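Local coordinates for manganese lipoxygenase (Gaeumannomyces graminis, PDB 5FX8), which is a secreted fungal lipoxygenase that uses a catalytic manganese ion to oxygenate linoleic and alpha-linolenic acids to 11S- and 13R-hydroperoxy fatty acids, at residues A[247-252]-A[262-267]; A[283-288]-A[479-484]; A[428-433]-A[458-463]. One frame throughout, in Å; residues are numbered along the deposited sequence.

Interaction 1 (A[247-252]-A[262-267]); sequences FLPLAI and YTPLDD
Ile252 and Tyr262 form an antiparallel, hydrogen-bonded pair at one margin of the five-stranded sheet, where strand 246-253 meets the short outer strand 261-262. Both backbone bonds of the pair are made: Tyr262 N donates to Ile252 O over 2.8 Å, and Ile252 N returns a bond of 3.0 Å to Tyr262 O. That last oxygen is busy, since Ala251 CA also approaches it in a CA-H...O contact. The side chains of Ile252 and Tyr262 project from the same face of the sheet, toward helix 268-305, where they meet Trp271 and Ala274 respectively. Tyr262 CG stands beside the backbone N, anti to the carbonyl carbon (chi1 -60°), and the ring edge comes, through CD1, to 3.9 Å from Ile252 O; Lys508 adds a cation-pi contact to the same ring. One residue earlier the strand carries a classic beta bulge, with Leu250 and Ala251 both facing Leu237 of the neighbouring strand 235-241. Beyond the paired residues the second segment leaves the sheet in a type I turn from Thr263 to Asp266, closed by Asp266 N to Thr263 O. Asp266 OD1 accepts from Thr263 N inside this turn, while OD2 forms a salt bridge with Lys508. Within the turn, Pro264 packs back against the strand, its CG 4.5 Å from Pro249 CG and its CD next to Leu250 O.

Interaction 2 (A[283-288]-A[479-484]); sequences LFYSQM and HVMNQG. With MN (manganese (II) ion), chain I.
Gln287 turns back at its second torsion (chi2 -34°), which swings its amide round from a helix position whose CB points away from residues 479-484, while Asn482 holds its CG opposite the backbone N (chi1 -165°) and reaches to meet it. The two side chains run at about a right angle, and their amide planes differ by 38°. Each end of the Gln287 amide finds a partner on the other segment. NE2 donates to Met481 O over 2.8 Å, a fairly straight bond with the oxygen close to the amide plane; OE1 accepts a weak bond of 2.9 Å from Asn482 ND2. A second weak bond, from NE2 to Ser286 OG, ties the amide to its own helix. Beside this polar bridge the Met481 side chain folds along helix 268-305: SD lies 3.8 Å from Ser286 CB, and CE comes within 4.2 Å of Tyr285 CE1.

The contact lies in the metal centre of the lipoxygenase fold, at the end of helix 460-481, and Asn482 is the first residue to leave helical geometry. Its OD1 binds the manganese ion at 2.4 Å, alongside His290, His294, His478 and the C-terminal Val618, and a water completes six ligands. Gln287 is thus a second-shell residue, and its backbone O also accepts a hydrogen bond from ND1 of the ligand His290. Because the glutamine takes the amide nitrogen of Asn482 while the metal takes the oxygen, the ligand amide is engaged at both ends, firmly by the metal and weakly by the glutamine. This should limit its rotation and, by drawing on the N-H, may make OD1 a slightly better donor to the manganese.

Interaction 3 (A[428-433]-A[458-463]); sequences GALLRD and RRRAQL
The guanidinium groups of Arg460 and Arg458 are approached obliquely from the other segment, by CD1 of Leu430 and CD2 of Leu431 respectively. Two further arginines each have one face occupied within their own segment: Gln462 CG lies 3.4 Å above the Arg459 plane, offset toward its rim, and Gly428 O sits over the centre of the Arg432 group. Across the contact it is mainly hydrocarbon that meets. Leu430 lies across the extended Arg460 chain at about a right angle, its CD1 3.5 Å from Arg460 CG, while CD2 rests 3.7 Å from Arg460 CA and 4.3 Å from Leu463 CB. At the more open side, Leu431 CD2 stands 4.2 Å from Arg458 NE. This is plain packing of the short helix 428-431 against the start of helix 460-481, for which Arg459 is the N-cap residue; Tyr420 of helix 396-420 also touches Leu430, Arg460 and Leu463. Arg460 thus plays two parts: its methylenes serve as apolar surface for Leu430, while its charge is met elsewhere, by salt bridges from NE to Asp427 and from NH1 to Asp417, which should lessen the cost of burying it.

How the interactions relate
The three contacts are strung across one lipoxygenase fold, with interaction 2 near the centre of the chain and interactions 1 and 3 on opposite sides of that centre. Their centres lie about 25 Å apart for interactions 1 and 2, about 35 Å for 2 and 3, and about 52 Å for 1 and 3. Two long helices connect them. Helix 268-305 begins directly after interaction 1 and carries residues 283-288 of interaction 2; helix 460-481 starts in interaction 3 and ends in interaction 2. Interaction 1 comes first along the chain, while both segments of interaction 3 fall between those of interaction 2. Both helices thus run from peripheral packing to the manganese centre.

Interaction 1 (A[247-252]-A[262-267])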
loop_
_atom_site.group_PDB
_atom_site.type_symbol
_atom_site.label_atom_id
_atom_site.label_comp_id
_atom_site.label_asym_id
_atom_site.label_seq_id
_atom_site.Cartn_x
_atom_site.Cartn_y
_atom_site.Cartn_z
ATOM N N PHE A 247 19.076 -17.226 14.667
ATOM C CA PHE A 247 17.853 -17.911 14.268
ATOM C C PHE A 247 18.042 -18.462 12.855
ATOM O O PHE A 247 18.339 -17.706 11.928
ATOM C CB PHE A 247 16.692 -16.922 14.350
ATOM C CG PHE A 247 15.376 -17.497 14.021
ATOM C CD1 PHE A 247 14.687 -18.235 14.937
ATOM C CD2 PHE A 247 14.809 -17.286 12.792
ATOM C CE1 PHE A 247 13.482 -18.764 14.626
ATOM C CE2 PHE A 247 13.603 -17.817 12.505
ATOM C CZ PHE A 247 12.947 -18.555 13.427
ATOM N N LEU A 248 17.883 -19.763 12.676
ATOM C CA LEU A 248 18.350 -20.408 11.459
ATOM C C LEU A 248 17.355 -21.428 10.919
ATOM O O LEU A 248 16.516 -21.953 11.657
ATOM C CB LEU A 248 19.706 -21.096 11.712
ATOM C CG LEU A 248 20.966 -20.252 11.826
ATOM C CD1 LEU A 248 22.109 -21.173 12.065
ATOM C CD2 LEU A 248 21.221 -19.499 10.571
ATOM N N PRO A 249 17.431 -21.737 9.631
ATOM C CA PRO A 249 16.599 -22.806 9.081
ATOM C C PRO A 249 17.131 -24.177 9.442
ATOM O O PRO A 249 18.339 -24.414 9.497
ATOM C CB PRO A 249 16.689 -22.573 7.567
ATOM C CG PRO A 249 17.987 -21.972 7.358
ATOM C CD PRO A 249 18.267 -21.115 8.585
ATOM N N LEU A 250 16.200 -25.091 9.696
ATOM C CA LEU A 250 16.558 -26.472 9.985
ATOM C C LEU A 250 16.045 -27.416 8.904
ATOM O O LEU A 250 16.851 -28.039 8.218
ATOM C CB LEU A 250 16.044 -26.867 11.379
ATOM C CG LEU A 250 16.771 -28.038 12.043
ATOM C CD1 LEU A 250 16.631 -28.035 13.552
ATOM C CD2 LEU A 250 16.281 -29.341 11.513
ATOM N N ALA A 251 14.736 -27.533 8.706
ATOM C CA ALA A 251 14.208 -28.446 7.705
ATOM C C ALA A 251 12.955 -27.858 7.072
ATOM O O ALA A 251 12.319 -26.961 7.621
ATOM C CB ALA A 251 13.900 -29.813 8.314
ATOM N N ILE A 252 12.605 -28.380 5.904
ATOM C CA ILE A 252 11.399 -27.987 5.190
ATOM C C ILE A 252 10.732 -29.248 4.675
ATOM O O ILE A 252 11.360 -30.033 3.965
ATOM C CB ILE A 252 11.706 -27.018 4.031
ATOM C CG1 ILE A 252 12.318 -25.725 4.568
ATOM C CG2 ILE A 252 10.445 -26.697 3.241
ATOM C CD1 ILE A 252 12.729 -24.731 3.503
ATOM N N TYR A 262 13.560 -31.526 3.186
ATOM C CA TYR A 262 14.835 -30.948 2.792
ATOM C C TYR A 262 15.556 -30.300 3.974
ATOM O O TYR A 262 14.968 -29.968 5.005
ATOM C CB TYR A 262 14.632 -29.905 1.700
ATOM C CG TYR A 262 14.011 -30.424 0.439
ATOM C CD1 TYR A 262 12.635 -30.515 0.305
ATOM C CD2 TYR A 262 14.798 -30.780 -0.633
ATOM C CE1 TYR A 262 12.086 -30.964 -0.835
ATOM C CE2 TYR A 262 14.252 -31.228 -1.767
ATOM C CZ TYR A 262 12.900 -31.323 -1.865
ATOM O OH TYR A 262 12.343 -31.773 -3.020
ATOM N N THR A 263 16.844 -30.082 3.785
ATOM C CA THR A 263 17.708 -29.558 4.829
ATOM C C THR A 263 18.773 -28.747 4.115
ATOM O O THR A 263 18.990 -28.953 2.918
ATOM C CB THR A 263 18.312 -30.718 5.655
ATOM O OG1 THR A 263 17.351 -31.196 6.600
ATOM C CG2 THR A 263 19.502 -30.323 6.382
ATOM N N PRO A 264 19.417 -27.785 4.790
ATOM C CA PRO A 264 20.607 -27.163 4.190
ATOM C C PRO A 264 21.736 -28.146 3.880
ATOM O O PRO A 264 22.739 -27.732 3.301
ATOM C CB PRO A 264 21.039 -26.142 5.239
ATOM C CG PRO A 264 19.817 -25.825 5.971
ATOM C CD PRO A 264 18.943 -27.041 5.962
ATOM N N LEU A 265 21.615 -29.417 4.245
ATOM C CA LEU A 265 22.590 -30.439 3.885
ATOM C C LEU A 265 22.226 -31.200 2.612
ATOM O O LEU A 265 23.035 -32.002 2.142
ATOM C CB LEU A 265 22.765 -31.443 5.036
ATOM C CG LEU A 265 23.372 -30.871 6.308
ATOM C CD1 LEU A 265 23.641 -31.999 7.257
ATOM C CD2 LEU A 265 24.639 -30.089 5.997
ATOM N N ASP A 266 21.033 -30.992 2.066
ATOM C CA ASP A 266 20.679 -31.484 0.745
ATOM C C ASP A 266 21.567 -30.837 -0.307
ATOM O O ASP A 266 22.328 -29.916 -0.033
ATOM C CB ASP A 266 19.222 -31.157 0.406
ATOM C CG ASP A 266 18.240 -32.106 1.031
ATOM O OD1 ASP A 266 17.836 -31.872 2.176
ATOM O OD2 ASP A 266 17.845 -33.076 0.375
ATOM N N ASP A 267 21.433 -31.314 -1.538
ATOM C CA ASP A 267 22.091 -30.649 -2.646
ATOM C C ASP A 267 21.696 -29.181 -2.666
ATOM O O ASP A 267 20.611 -28.799 -2.240
ATOM C CB ASP A 267 21.728 -31.312 -3.986
ATOM C CG ASP A 267 22.318 -32.721 -4.137
ATOM O OD1 ASP A 267 22.794 -33.284 -3.124
ATOM O OD2 ASP A 267 22.287 -33.283 -5.259
#

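Interaction 2 (A[283-288]-A[479-484])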
loop_
_atom_site.group_PDB
_atom_site.type_symbol
_atom_site.label_atom_id
_atom_site.label_comp_id
_atom_site.label_asym_id
_atom_site.label_seq_id
_atom_site.Cartn_x
_atom_site.Cartn_y
_atom_site.Cartn_z
ATOM N N LEU A 283 4.046 -16.426 0.862
ATOM C CA LEU A 283 3.428 -15.316 0.144
ATOM C C LEU A 283 1.915 -15.486 0.070
ATOM O O LEU A 283 1.154 -14.535 0.309
ATOM C CB LEU A 283 4.030 -15.194 -1.254
ATOM C CG LEU A 283 3.660 -13.918 -2.028
ATOM C CD1 LEU A 283 3.835 -12.604 -1.230
ATOM C CD2 LEU A 283 4.463 -13.854 -3.303
ATOM N N PHE A 284 1.457 -16.690 -0.264
ATOM C CA PHE A 284 0.025 -16.929 -0.232
ATOM C C PHE A 284 -0.543 -16.583 1.132
ATOM O O PHE A 284 -1.595 -15.938 1.234
ATOM C CB PHE A 284 -0.243 -18.380 -0.578
ATOM C CG PHE A 284 -1.667 -18.792 -0.433
ATOM C CD1 PHE A 284 -2.145 -19.297 0.768
ATOM C CD2 PHE A 284 -2.518 -18.723 -1.512
ATOM C CE1 PHE A 284 -3.438 -19.686 0.881
ATOM C CE2 PHE A 284 -3.802 -19.116 -1.403
ATOM C CZ PHE A 284 -4.275 -19.598 -0.217
ATOM N N TYR A 285 0.147 -17.013 2.196
ATOM C CA TYR A 285 -0.354 -16.788 3.546
ATOM C C TYR A 285 -0.480 -15.305 3.847
ATOM O O TYR A 285 -1.505 -14.848 4.348
ATOM C CB TYR A 285 0.555 -17.448 4.578
ATOM C CG TYR A 285 0.163 -17.126 6.009
ATOM C CD1 TYR A 285 0.663 -16.000 6.655
ATOM C CD2 TYR A 285 -0.707 -17.942 6.711
ATOM C CE1 TYR A 285 0.297 -15.700 7.933
ATOM C CE2 TYR A 285 -1.065 -17.654 7.994
ATOM C CZ TYR A 285 -0.559 -16.530 8.598
ATOM O OH TYR A 285 -0.906 -16.228 9.887
ATOM N N SER A 286 0.578 -14.543 3.593
ATOM C CA SER A 286 0.589 -13.158 4.022
ATOM C C SER A 286 -0.458 -12.376 3.258
ATOM O O SER A 286 -1.213 -11.571 3.834
ATOM C CB SER A 286 1.977 -12.567 3.824
ATOM O OG SER A 286 2.201 -12.211 2.483
ATOM N N GLN A 287 -0.560 -12.651 1.963
ATOM C CA GLN A 287 -1.538 -11.922 1.183
ATOM C C GLN A 287 -2.950 -12.267 1.614
ATOM O O GLN A 287 -3.840 -11.421 1.549
ATOM C CB GLN A 287 -1.323 -12.167 -0.307
ATOM C CG GLN A 287 -0.034 -11.541 -0.815
ATOM C CD GLN A 287 0.318 -10.228 -0.095
ATOM O OE1 GLN A 287 -0.360 -9.224 -0.263
ATOM N NE2 GLN A 287 1.380 -10.251 0.715
ATOM N N MET A 288 -3.190 -13.480 2.081
ATOM C CA MET A 288 -4.593 -13.787 2.294
ATOM C C MET A 288 -4.992 -13.669 3.746
ATOM O O MET A 288 -6.156 -13.412 4.059
ATOM C CB MET A 288 -4.900 -15.167 1.732
ATOM C CG MET A 288 -4.883 -15.176 0.225
ATOM S SD MET A 288 -5.915 -13.866 -0.442
ATOM C CE MET A 288 -4.749 -12.806 -1.146
ATOM N N HIS A 479 0.982 -2.611 6.398
ATOM C CA HIS A 479 2.054 -2.345 5.463
ATOM C C HIS A 479 3.221 -3.295 5.643
ATOM O O HIS A 479 4.182 -3.234 4.890
ATOM C CB HIS A 479 2.481 -0.891 5.606
ATOM C CG HIS A 479 1.332 0.075 5.684
ATOM N ND1 HIS A 479 0.208 -0.024 4.895
ATOM C CD2 HIS A 479 1.139 1.164 6.461
ATOM C CE1 HIS A 479 -0.616 0.967 5.171
ATOM N NE2 HIS A 479 -0.076 1.699 6.124
ATOM N N VAL A 480 3.168 -4.168 6.627
ATOM C CA VAL A 480 4.152 -5.223 6.703
ATOM C C VAL A 480 3.736 -6.381 5.806
ATOM O O VAL A 480 4.576 -7.039 5.194
ATOM C CB VAL A 480 4.326 -5.641 8.179
ATOM C CG1 VAL A 480 5.234 -6.836 8.319
ATOM C CG2 VAL A 480 4.852 -4.501 8.991
ATOM N N MET A 481 2.436 -6.642 5.703
ATOM C CA MET A 481 1.967 -7.784 4.935
ATOM C C MET A 481 1.713 -7.443 3.473
ATOM O O MET A 481 1.989 -8.255 2.600
ATOM C CB MET A 481 0.684 -8.343 5.552
ATOM C CG MET A 481 0.820 -8.880 6.946
ATOM S SD MET A 481 1.757 -10.398 6.991
ATOM C CE MET A 481 0.480 -11.531 7.523
ATOM N N ASN A 482 1.203 -6.254 3.202
ATOM C CA ASN A 482 0.689 -5.835 1.916
ATOM C C ASN A 482 1.375 -4.528 1.589
ATOM O O ASN A 482 2.539 -4.356 1.946
ATOM C CB ASN A 482 -0.821 -5.670 1.984
ATOM C CG ASN A 482 -1.454 -5.583 0.637
ATOM O OD1 ASN A 482 -2.339 -4.761 0.409
ATOM N ND2 ASN A 482 -1.000 -6.421 -0.280
ATOM N N GLN A 483 0.673 -3.603 0.947
ATOM C CA GLN A 483 1.207 -2.289 0.574
ATOM C C GLN A 483 2.496 -2.510 -0.221
ATOM O O GLN A 483 2.474 -3.282 -1.190
ATOM C CB GLN A 483 1.326 -1.424 1.839
ATOM C CG GLN A 483 1.376 0.088 1.595
ATOM C CD GLN A 483 0.123 0.708 0.951
ATOM O OE1 GLN A 483 -1.001 0.522 1.402
ATOM N NE2 GLN A 483 0.337 1.485 -0.072
ATOM N N GLY A 484 3.613 -1.872 0.123
ATOM C CA GLY A 484 4.831 -2.027 -0.643
ATOM C C GLY A 484 5.683 -3.188 -0.247
ATOM O O GLY A 484 6.737 -3.433 -0.836
HETATM MN MN MN I . -4.342 -4.565 1.749
HETATM O O HOH W 1 -5.249 -5.753 -0.168
#

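Interaction 3 (A[428-433]-A[458-463])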
loop_
_atom_site.group_PDB
_atom_site.type_symbol
_atom_site.label_atom_id
_atom_site.label_comp_id
_atom_site.label_asym_id
_atom_site.label_seq_id
_atom_site.Cartn_x
_atom_site.Cartn_y
_atom_site.Cartn_z
ATOM N N GLY A 428 -14.877 8.820 35.305
ATOM C CA GLY A 428 -16.311 8.974 35.188
ATOM C C GLY A 428 -16.752 9.550 33.857
ATOM O O GLY A 428 -17.763 9.118 33.295
ATOM N N ALA A 429 -16.012 10.527 33.329
ATOM C CA ALA A 429 -16.355 11.047 32.008
ATOM C C ALA A 429 -16.459 9.934 30.952
ATOM O O ALA A 429 -17.327 9.997 30.079
ATOM C CB ALA A 429 -15.351 12.114 31.575
ATOM N N LEU A 430 -15.593 8.913 31.002
ATOM C CA LEU A 430 -15.731 7.811 30.050
ATOM C C LEU A 430 -16.962 6.985 30.341
ATOM O O LEU A 430 -17.612 6.489 29.425
ATOM C CB LEU A 430 -14.520 6.884 30.068
ATOM C CG LEU A 430 -13.306 7.236 29.235
ATOM C CD1 LEU A 430 -12.435 8.225 30.014
ATOM C CD2 LEU A 430 -12.550 5.975 28.934
ATOM N N LEU A 431 -17.272 6.784 31.608
ATOM C CA LEU A 431 -18.382 5.901 31.917
ATOM C C LEU A 431 -19.702 6.527 31.531
ATOM O O LEU A 431 -20.623 5.812 31.132
ATOM C CB LEU A 431 -18.372 5.531 33.394
ATOM C CG LEU A 431 -17.393 4.411 33.718
ATOM C CD1 LEU A 431 -16.654 4.687 35.020
ATOM C CD2 LEU A 431 -18.124 3.076 33.733
ATOM N N ARG A 432 -19.790 7.849 31.607
ATOM C CA ARG A 432 -20.997 8.597 31.319
ATOM C C ARG A 432 -21.092 9.073 29.875
ATOM O O ARG A 432 -22.009 9.839 29.557
ATOM C CB ARG A 432 -21.094 9.797 32.248
ATOM C CG ARG A 432 -21.191 9.424 33.670
ATOM C CD ARG A 432 -21.322 10.628 34.550
ATOM N NE ARG A 432 -20.442 10.418 35.671
ATOM C CZ ARG A 432 -19.348 11.126 35.846
ATOM N NH1 ARG A 432 -19.091 12.104 34.995
ATOM N NH2 ARG A 432 -18.546 10.887 36.870
ATOM N N ASP A 433 -20.153 8.679 29.018
ATOM C CA ASP A 433 -20.214 8.861 27.561
ATOM C C ASP A 433 -21.029 7.698 27.000
ATOM O O ASP A 433 -20.496 6.650 26.648
ATOM C CB ASP A 433 -18.801 8.914 26.972
ATOM C CG ASP A 433 -18.768 9.112 25.463
ATOM O OD1 ASP A 433 -19.790 8.926 24.806
ATOM O OD2 ASP A 433 -17.696 9.433 24.914
ATOM N N ARG A 458 -14.537 0.739 31.512
ATOM C CA ARG A 458 -14.357 1.486 32.744
ATOM C C ARG A 458 -13.063 2.275 32.818
ATOM O O ARG A 458 -12.999 3.232 33.594
ATOM C CB ARG A 458 -14.416 0.538 33.939
ATOM C CG ARG A 458 -15.300 -0.662 33.714
ATOM C CD ARG A 458 -15.750 -1.259 35.027
ATOM N NE ARG A 458 -16.807 -0.465 35.648
ATOM C CZ ARG A 458 -18.048 -0.895 35.825
ATOM N NH1 ARG A 458 -18.379 -2.115 35.437
ATOM N NH2 ARG A 458 -18.949 -0.113 36.397
ATOM N N ARG A 459 -12.042 1.920 32.040
ATOM C CA ARG A 459 -10.712 2.495 32.192
ATOM C C ARG A 459 -10.248 3.149 30.897
ATOM O O ARG A 459 -10.337 2.537 29.838
ATOM C CB ARG A 459 -9.722 1.404 32.618
ATOM C CG ARG A 459 -10.096 0.719 33.943
ATOM C CD ARG A 459 -9.105 -0.387 34.355
ATOM N NE ARG A 459 -9.216 -1.552 33.481
ATOM C CZ ARG A 459 -8.355 -1.859 32.514
ATOM N NH1 ARG A 459 -7.286 -1.105 32.287
ATOM N NH2 ARG A 459 -8.568 -2.934 31.769
ATOM N N ARG A 460 -9.730 4.379 30.988
ATOM C CA ARG A 460 -9.094 5.022 29.839
ATOM C C ARG A 460 -8.119 4.100 29.114
ATOM O O ARG A 460 -8.033 4.134 27.885
ATOM C CB ARG A 460 -8.331 6.263 30.269
ATOM C CG ARG A 460 -9.159 7.312 30.849
ATOM C CD ARG A 460 -8.315 8.308 31.557
ATOM N NE ARG A 460 -9.145 9.389 32.043
ATOM C CZ ARG A 460 -9.010 10.633 31.619
ATOM N NH1 ARG A 460 -8.056 10.899 30.744
ATOM N NH2 ARG A 460 -9.803 11.595 32.064
ATOM N N ALA A 461 -7.324 3.323 29.854
ATOM C CA ALA A 461 -6.350 2.459 29.204
ATOM C C ALA A 461 -6.998 1.548 28.173
ATOM O O ALA A 461 -6.350 1.162 27.200
ATOM C CB ALA A 461 -5.605 1.624 30.240
ATOM N N GLN A 462 -8.265 1.188 28.368
ATOM C CA GLN A 462 -8.927 0.298 27.422
ATOM C C GLN A 462 -9.226 1.019 26.124
ATOM O O GLN A 462 -8.925 0.516 25.036
ATOM C CB GLN A 462 -10.212 -0.261 28.021
ATOM C CG GLN A 462 -9.977 -1.262 29.098
ATOM C CD GLN A 462 -11.247 -1.807 29.659
ATOM O OE1 GLN A 462 -11.844 -1.213 30.550
ATOM N NE2 GLN A 462 -11.676 -2.951 29.141
ATOM N N LEU A 463 -9.820 2.202 26.223
ATOM C CA LEU A 463 -10.040 2.985 25.030
ATOM C C LEU A 463 -8.725 3.264 24.311
ATOM O O LEU A 463 -8.656 3.182 23.080
ATOM C CB LEU A 463 -10.769 4.272 25.402
ATOM C CG LEU A 463 -11.061 5.128 24.184
ATOM C CD1 LEU A 463 -11.921 4.332 23.246
ATOM C CD2 LEU A 463 -11.700 6.423 24.542
#